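Local coordinates for protein ATP phosphoribosyltransferase regulatory subunit (Thermotoga maritima, PDB 1USY) that is probably required for the first step of histidine biosynthesis and may allow ATP phosphoribosyltransferase to be feedback-regulated by histidine, at residues P124-I129 with S220-L225; C235-T240 with G253-V258. All blocks are in the same frame, centred on the assembly; numbering follows the deposited sequence.

Contact 1: P124-I129 with S220-L225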
ATOM      1  N   PRO B 124      32.200  19.308  26.523  1.00 27.13           N
ATOM      2  CA  PRO B 124      33.135  18.308  27.028  1.00 26.26           C
ATOM      3  C   PRO B 124      32.428  16.962  26.818  1.00 27.38           C
ATOM      4  O   PRO B 124      31.318  16.782  27.341  1.00 24.87           O
ATOM      5  CB  PRO B 124      33.274  18.659  28.516  1.00 25.25           C
ATOM      6  CG  PRO B 124      32.824  20.039  28.619  1.00 29.85           C
ATOM      7  CD  PRO B 124      31.781  20.263  27.545  1.00 29.61           C
ATOM      8  N   VAL B 125      33.022  16.067  26.021  1.00 24.09           N
ATOM      9  CA  VAL B 125      32.346  14.830  25.690  1.00 21.87           C
ATOM     10  C   VAL B 125      32.741  13.712  26.638  1.00 26.04           C
ATOM     11  O   VAL B 125      33.833  13.737  27.208  1.00 26.10           O
ATOM     12  CB  VAL B 125      32.469  14.437  24.147  1.00 25.17           C
ATOM     13  CG1 VAL B 125      32.248  15.654  23.240  1.00 15.46           C
ATOM     14  CG2 VAL B 125      33.791  13.758  23.801  1.00 17.42           C
ATOM     15  N   ILE B 126      31.821  12.757  26.828  1.00 25.67           N
ATOM     16  CA  ILE B 126      32.051  11.549  27.612  1.00 20.05           C
ATOM     17  C   ILE B 126      31.985  10.321  26.687  1.00 18.18           C
ATOM     18  O   ILE B 126      31.022  10.137  25.961  1.00 27.42           O
ATOM     19  CB  ILE B 126      30.999  11.453  28.760  1.00 17.62           C
ATOM     20  CG1 ILE B 126      31.159  12.588  29.755  1.00 22.57           C
ATOM     21  CG2 ILE B 126      31.083  10.138  29.517  1.00 19.10           C
ATOM     22  CD1 ILE B 126      29.917  12.798  30.705  1.00 14.18           C
ATOM     23  N   VAL B 127      33.034   9.510  26.696  1.00 22.31           N
ATOM     24  CA  VAL B 127      33.065   8.203  26.015  1.00 18.77           C
ATOM     25  C   VAL B 127      32.861   7.091  27.041  1.00 21.94           C
ATOM     26  O   VAL B 127      33.694   6.870  27.947  1.00 21.43           O
ATOM     27  CB  VAL B 127      34.406   7.960  25.277  1.00 19.75           C
ATOM     28  CG1 VAL B 127      34.390   6.579  24.597  1.00 20.45           C
ATOM     29  CG2 VAL B 127      34.682   9.106  24.232  1.00 16.24           C
ATOM     30  N   GLU B 128      31.720   6.434  26.945  1.00 15.25           N
ATOM     31  CA  GLU B 128      31.384   5.426  27.920  1.00 16.78           C
ATOM     32  C   GLU B 128      31.663   4.058  27.276  1.00 15.40           C
ATOM     33  O   GLU B 128      31.140   3.742  26.220  1.00 17.08           O
ATOM     34  CB  GLU B 128      29.933   5.611  28.346  1.00 16.23           C
ATOM     35  CG  GLU B 128      29.405   4.475  29.177  1.00 24.45           C
ATOM     36  CD  GLU B 128      27.926   4.570  29.463  1.00 28.32           C
ATOM     37  OE1 GLU B 128      27.086   4.152  28.630  1.00 38.12           O
ATOM     38  OE2 GLU B 128      27.601   5.070  30.541  1.00 31.50           O
ATOM     39  N   ILE B 129      32.535   3.274  27.879  1.00 17.52           N
ATOM     40  CA  ILE B 129      32.933   1.979  27.299  1.00 20.23           C
ATOM     41  C   ILE B 129      32.285   0.826  28.049  1.00 21.30           C
ATOM     42  O   ILE B 129      32.085   0.864  29.260  1.00 24.85           O
ATOM     43  CB  ILE B 129      34.469   1.767  27.331  1.00 24.32           C
ATOM     44  CG1 ILE B 129      35.236   2.914  26.652  1.00 23.68           C
ATOM     45  CG2 ILE B 129      34.837   0.386  26.733  1.00 21.73           C
ATOM     46  CD1 ILE B 129      35.435   2.711  25.144  1.00 37.66           C
ATOM     47  N   SER B 220      36.385  12.703  28.919  1.00 22.06           N
ATOM     48  CA  SER B 220      36.293  11.845  30.080  1.00 21.63           C
ATOM     49  C   SER B 220      35.915  10.425  29.602  1.00 21.57           C
ATOM     50  O   SER B 220      34.807  10.193  29.113  1.00 15.09           O
ATOM     51  CB  SER B 220      35.239  12.429  31.026  1.00 22.08           C
ATOM     52  OG  SER B 220      35.130  11.681  32.203  1.00 23.01           O
ATOM     53  N   VAL B 221      36.867   9.492  29.685  1.00 21.17           N
ATOM     54  CA  VAL B 221      36.594   8.094  29.347  1.00 22.95           C
ATOM     55  C   VAL B 221      36.079   7.355  30.562  1.00 20.51           C
ATOM     56  O   VAL B 221      36.768   7.298  31.580  1.00 17.55           O
ATOM     57  CB  VAL B 221      37.818   7.327  28.720  1.00 23.89           C
ATOM     58  CG1 VAL B 221      38.163   7.906  27.372  1.00 30.46           C
ATOM     59  CG2 VAL B 221      39.033   7.414  29.597  1.00 31.68           C
ATOM     60  N   GLU B 222      34.869   6.802  30.467  1.00 16.43           N
ATOM     61  CA  GLU B 222      34.321   6.084  31.612  1.00 20.80           C
ATOM     62  C   GLU B 222      33.842   4.674  31.286  1.00 17.21           C
ATOM     63  O   GLU B 222      33.606   4.311  30.143  1.00 23.29           O
ATOM     64  CB  GLU B 222      33.252   6.886  32.380  1.00 23.18           C
ATOM     65  CG  GLU B 222      32.846   8.173  31.733  1.00 30.04           C
ATOM     66  CD  GLU B 222      32.240   9.187  32.675  1.00 30.25           C
ATOM     67  OE1 GLU B 222      32.934  10.172  32.990  1.00 29.32           O
ATOM     68  OE2 GLU B 222      31.048   9.048  33.032  1.00 31.91           O
ATOM     69  N   ILE B 223      33.720   3.879  32.314  1.00 14.55           N
ATOM     70  CA  ILE B 223      33.466   2.485  32.142  1.00 13.81           C
ATOM     71  C   ILE B 223      32.110   2.179  32.727  1.00 12.09           C
ATOM     72  O   ILE B 223      31.833   2.553  33.858  1.00 16.79           O
ATOM     73  CB  ILE B 223      34.552   1.702  32.883  1.00 16.06           C
ATOM     74  CG1 ILE B 223      35.952   1.970  32.271  1.00 19.24           C
ATOM     75  CG2 ILE B 223      34.148   0.236  32.983  1.00 13.72           C
ATOM     76  CD1 ILE B 223      36.364   1.071  31.080  1.00 23.76           C
ATOM     77  N   ASP B 224      31.255   1.532  31.951  1.00 16.68           N
ATOM     78  CA  ASP B 224      29.880   1.200  32.401  1.00 18.08           C
ATOM     79  C   ASP B 224      29.418  -0.107  31.767  1.00 11.84           C
ATOM     80  O   ASP B 224      29.228  -0.198  30.572  1.00 15.27           O
ATOM     81  CB  ASP B 224      28.902   2.317  32.035  1.00 14.70           C
ATOM     82  CG  ASP B 224      27.476   2.040  32.527  1.00 22.06           C
ATOM     83  OD1 ASP B 224      27.022   0.848  32.543  1.00 19.55           O
ATOM     84  OD2 ASP B 224      26.743   2.984  32.914  1.00 10.87           O
ATOM     85  N   LEU B 225      29.251  -1.110  32.607  1.00 17.24           N
ATOM     86  CA  LEU B 225      28.955  -2.472  32.187  1.00 12.16           C
ATOM     87  C   LEU B 225      27.455  -2.830  32.285  1.00 15.82           C
ATOM     88  O   LEU B 225      27.087  -4.022  32.236  1.00 12.69           O
ATOM     89  CB  LEU B 225      29.759  -3.419  33.050  1.00 13.83           C
ATOM     90  CG  LEU B 225      31.269  -3.599  32.820  1.00 14.12           C
ATOM     91  CD1 LEU B 225      31.908  -2.648  31.794  1.00 14.39           C
ATOM     92  CD2 LEU B 225      31.976  -3.483  34.157  1.00 17.22           C
TER
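V125–I129 and S220–I223 lie side by side as parallel strands, axes 4.6 Å apart and 24° from alignment, pairing I126 with S220 through to I129 with I223. They form the edge, within this chain, of a mixed sheet of the class II aminoacyl-tRNA synthetase type, the family to which HisZ belongs. The ladder begins at S220 N to V125 O and runs on past the end of strand 220-223, where D224 N meets I129 O at 2.9 Å. V127, V221, I129 and I223 share one face; V127 and V221 there pack on L212 of helix 199-215. I126, E128, S220 and E222 occupy the other. CG2 of I126 lies against the stem of E222, 3.4 Å from its CG. Beyond it, the acids E128 and D224 cross, E128 OE2 standing 3.3 Å from D224 OD2 with the carboxylate planes turned 59°. R187 forms salt bridges to both of these and to E222 OE2, while a basic side chain of another protein's chain adds one to E128 and K157 one to D224; T226 bonds to D224 OD1. These cations probably offset the crowding of negative charge. S220 OG donates to the anti lone pair of E222 OE1 at 2.8 Å.

Contact 2: C235-T240 with G253-V258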
ATOM      1  N   CYS B 235      28.881  -7.981  20.305  1.00 22.72           N
ATOM      2  CA  CYS B 235      29.708  -9.074  20.809  1.00 21.44           C
ATOM      3  C   CYS B 235      31.181  -8.679  21.033  1.00 20.78           C
ATOM      4  O   CYS B 235      32.048  -8.846  20.165  1.00 19.10           O
ATOM      5  CB  CYS B 235      29.620 -10.270  19.891  1.00 18.06           C
ATOM      6  SG  CYS B 235      30.169 -11.708  20.788  1.00 26.46           S
ATOM      7  N   GLY B 236      31.448  -8.148  22.216  1.00 19.94           N
ATOM      8  CA  GLY B 236      32.757  -7.601  22.527  1.00 18.94           C
ATOM      9  C   GLY B 236      32.558  -6.190  23.001  1.00 18.29           C
ATOM     10  O   GLY B 236      31.498  -5.874  23.562  1.00 16.62           O
ATOM     11  N   LEU B 237      33.544  -5.324  22.793  1.00 21.73           N
ATOM     12  CA  LEU B 237      33.390  -4.005  23.366  1.00 24.86           C
ATOM     13  C   LEU B 237      32.414  -3.061  22.678  1.00 23.95           C
ATOM     14  O   LEU B 237      32.226  -3.072  21.487  1.00 27.16           O
ATOM     15  CB  LEU B 237      34.706  -3.341  23.788  1.00 29.12           C
ATOM     16  CG  LEU B 237      35.825  -3.110  22.816  1.00 40.38           C
ATOM     17  CD1 LEU B 237      36.354  -1.675  23.024  1.00 41.02           C
ATOM     18  CD2 LEU B 237      36.925  -4.158  23.013  1.00 34.40           C
ATOM     19  N   ILE B 238      31.794  -2.239  23.497  1.00 26.05           N
ATOM     20  CA  ILE B 238      30.698  -1.400  23.099  1.00 26.03           C
ATOM     21  C   ILE B 238      31.019   0.019  23.581  1.00 26.59           C
ATOM     22  O   ILE B 238      31.655   0.205  24.613  1.00 29.26           O
ATOM     23  CB  ILE B 238      29.427  -2.000  23.773  1.00 27.28           C
ATOM     24  CG1 ILE B 238      28.832  -3.059  22.845  1.00 26.06           C
ATOM     25  CG2 ILE B 238      28.417  -0.949  24.209  1.00 26.95           C
ATOM     26  CD1 ILE B 238      28.697  -4.394  23.502  1.00 29.48           C
ATOM     27  N   PHE B 239      30.606   1.020  22.829  1.00 24.31           N
ATOM     28  CA  PHE B 239      30.845   2.383  23.261  1.00 26.41           C
ATOM     29  C   PHE B 239      29.633   3.291  22.949  1.00 26.56           C
ATOM     30  O   PHE B 239      28.943   3.098  21.951  1.00 26.32           O
ATOM     31  CB  PHE B 239      32.134   2.930  22.639  1.00 19.40           C
ATOM     32  CG  PHE B 239      31.974   3.322  21.190  1.00 30.88           C
ATOM     33  CD1 PHE B 239      31.588   4.612  20.842  1.00 30.15           C
ATOM     34  CD2 PHE B 239      32.180   2.408  20.190  1.00 25.44           C
ATOM     35  CE1 PHE B 239      31.444   4.975  19.537  1.00 32.98           C
ATOM     36  CE2 PHE B 239      32.034   2.773  18.900  1.00 30.56           C
ATOM     37  CZ  PHE B 239      31.676   4.060  18.564  1.00 31.91           C
ATOM     38  N   THR B 240      29.371   4.241  23.844  1.00 21.86           N
ATOM     39  CA  THR B 240      28.436   5.324  23.598  1.00 26.43           C
ATOM     40  C   THR B 240      29.134   6.665  23.853  1.00 22.49           C
ATOM     41  O   THR B 240      30.107   6.728  24.616  1.00 27.96           O
ATOM     42  CB  THR B 240      27.201   5.142  24.495  1.00 30.30           C
ATOM     43  OG1 THR B 240      27.624   4.923  25.852  1.00 35.77           O
ATOM     44  CG2 THR B 240      26.469   3.829  24.135  1.00 27.92           C
ATOM     45  N   GLY B 253      28.712   2.699  18.923  1.00 19.23           N
ATOM     46  CA  GLY B 253      29.303   1.687  18.091  1.00 22.69           C
ATOM     47  C   GLY B 253      29.676   0.443  18.859  1.00 22.15           C
ATOM     48  O   GLY B 253      29.207   0.266  19.968  1.00 21.78           O
ATOM     49  N   GLY B 254      30.471  -0.442  18.255  1.00 16.59           N
ATOM     50  CA  GLY B 254      30.904  -1.638  18.953  1.00 12.36           C
ATOM     51  C   GLY B 254      31.318  -2.818  18.120  1.00 16.15           C
ATOM     52  O   GLY B 254      31.159  -2.839  16.919  1.00 16.13           O
ATOM     53  N   GLU B 255      31.879  -3.818  18.787  1.00 21.12           N
ATOM     54  CA  GLU B 255      32.203  -5.092  18.165  1.00 15.76           C
ATOM     55  C   GLU B 255      30.957  -5.985  18.070  1.00 20.99           C
ATOM     56  O   GLU B 255      30.091  -5.970  18.957  1.00 18.21           O
ATOM     57  CB  GLU B 255      33.293  -5.780  18.966  1.00 17.54           C
ATOM     58  CG  GLU B 255      34.628  -5.051  18.893  1.00 24.05           C
ATOM     59  CD  GLU B 255      35.719  -5.648  19.795  1.00 25.04           C
ATOM     60  OE1 GLU B 255      36.907  -5.402  19.521  1.00 25.12           O
ATOM     61  OE2 GLU B 255      35.403  -6.330  20.791  1.00 21.80           O
ATOM     62  N   TYR B 256      30.885  -6.765  16.989  1.00 21.38           N
ATOM     63  CA  TYR B 256      29.754  -7.653  16.723  1.00 22.53           C
ATOM     64  C   TYR B 256      30.200  -8.865  15.944  1.00 24.57           C
ATOM     65  O   TYR B 256      31.245  -8.853  15.288  1.00 25.96           O
ATOM     66  CB  TYR B 256      28.659  -6.934  15.936  1.00 18.60           C
ATOM     67  CG  TYR B 256      29.156  -6.256  14.673  1.00 22.94           C
ATOM     68  CD1 TYR B 256      29.135  -6.928  13.449  1.00 21.38           C
ATOM     69  CD2 TYR B 256      29.656  -4.941  14.701  1.00 18.49           C
ATOM     70  CE1 TYR B 256      29.594  -6.314  12.279  1.00 24.42           C
ATOM     71  CE2 TYR B 256      30.129  -4.324  13.534  1.00 24.85           C
ATOM     72  CZ  TYR B 256      30.085  -5.028  12.324  1.00 24.90           C
ATOM     73  OH  TYR B 256      30.510  -4.457  11.157  1.00 24.69           O
ATOM     74  N   THR B 257      29.374  -9.904  16.013  1.00 29.89           N
ATOM     75  CA  THR B 257      29.559 -11.135  15.248  1.00 32.92           C
ATOM     76  C   THR B 257      28.342 -11.424  14.360  1.00 35.68           C
ATOM     77  O   THR B 257      27.202 -11.417  14.841  1.00 36.63           O
ATOM     78  CB  THR B 257      29.791 -12.297  16.223  1.00 31.15           C
ATOM     79  OG1 THR B 257      31.012 -12.064  16.922  1.00 37.58           O
ATOM     80  CG2 THR B 257      30.076 -13.581  15.485  1.00 34.12           C
ATOM     81  N   VAL B 258      28.574 -11.676  13.071  1.00 39.04           N
ATOM     82  CA  VAL B 258      27.499 -12.185  12.192  1.00 40.82           C
ATOM     83  C   VAL B 258      27.946 -13.470  11.528  1.00 42.95           C
ATOM     84  O   VAL B 258      28.625 -13.448  10.504  1.00 42.65           O
ATOM     85  CB  VAL B 258      26.996 -11.164  11.102  1.00 41.43           C
ATOM     86  CG1 VAL B 258      25.671 -11.642  10.478  1.00 34.50           C
ATOM     87  CG2 VAL B 258      26.838  -9.749  11.668  1.00 37.99           C
TER
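One face of the F239 ring is covered by the backbone N of G253, 3.2 Å above the plane and offset toward the rim. That N–H does not point its bond at the ring: it goes to F239 O, closing a hydrogen-bonded antiparallel pair with the return bond from F239 N to G253 O. A chi1 of 77°, with CG between the backbone N and carbonyl carbon, brings the ring in against the neighbouring strand, and L110 and I113 of helix 103-120 also touch it. The second flat group, the E255 carboxylate, is met from above its plane by L237 N, 2.9 Å from OE2, while the CD2 methyl of L237 rests against the same group, 3.5 Å from OE2. E255 has CG beside its backbone N and an extended chain beyond, which carries the acid over to the opposing strand. Both strands belong to one beta hairpin, 237-243 with 248-257, in which I238 and G254 form a non-hydrogen-bonded pair. E255 N donates to L237 O at 2.8 Å, yet the carbonyl of E255 is taken by C235 N at 2.7 Å, and L237 N turns instead to a side-chain oxygen, OE2. G236, between C235 and L237, adopts backbone angles that a residue with a CB could scarcely hold, and a CB there would also run into E255 OE2. Farther out, CB of C235 approaches T257 OG1. Shortening E255 to an alanine is likely to leave L237 N without its side-chain acceptor and S106 OG without the oxygen it bonds to. One carboxylate thus joins the hairpin's start to helix 103-120, its two oxygens divided between a backbone amide and a hydroxyl, and R100, in a long, weak ion pair with OE1, is likely to offset part of its charge.

From the N terminus, 124-129 comes first, and a mostly helical excursion follows before 220-225 returns beside it, so contact 1 closes a loop of 90 residues that contains the residues of the histidine pocket. Contact 2 opens only afterwards, on 235-240, and closes a short hairpin with 253-258; the two are in series and neither nests in the other. In the sheet, however, strand 237-243 lies on the other flank of 125-131 from 220-223, extending the parallel pair by antiparallel strands. The seam is sewn by a probable hydrogen bond from E128 N to T240 O, 2.8 Å, and by I129 packing on F239. Within this chain, contact 1 thus reaches the outermost strand of the sheet, contact 2 its interior.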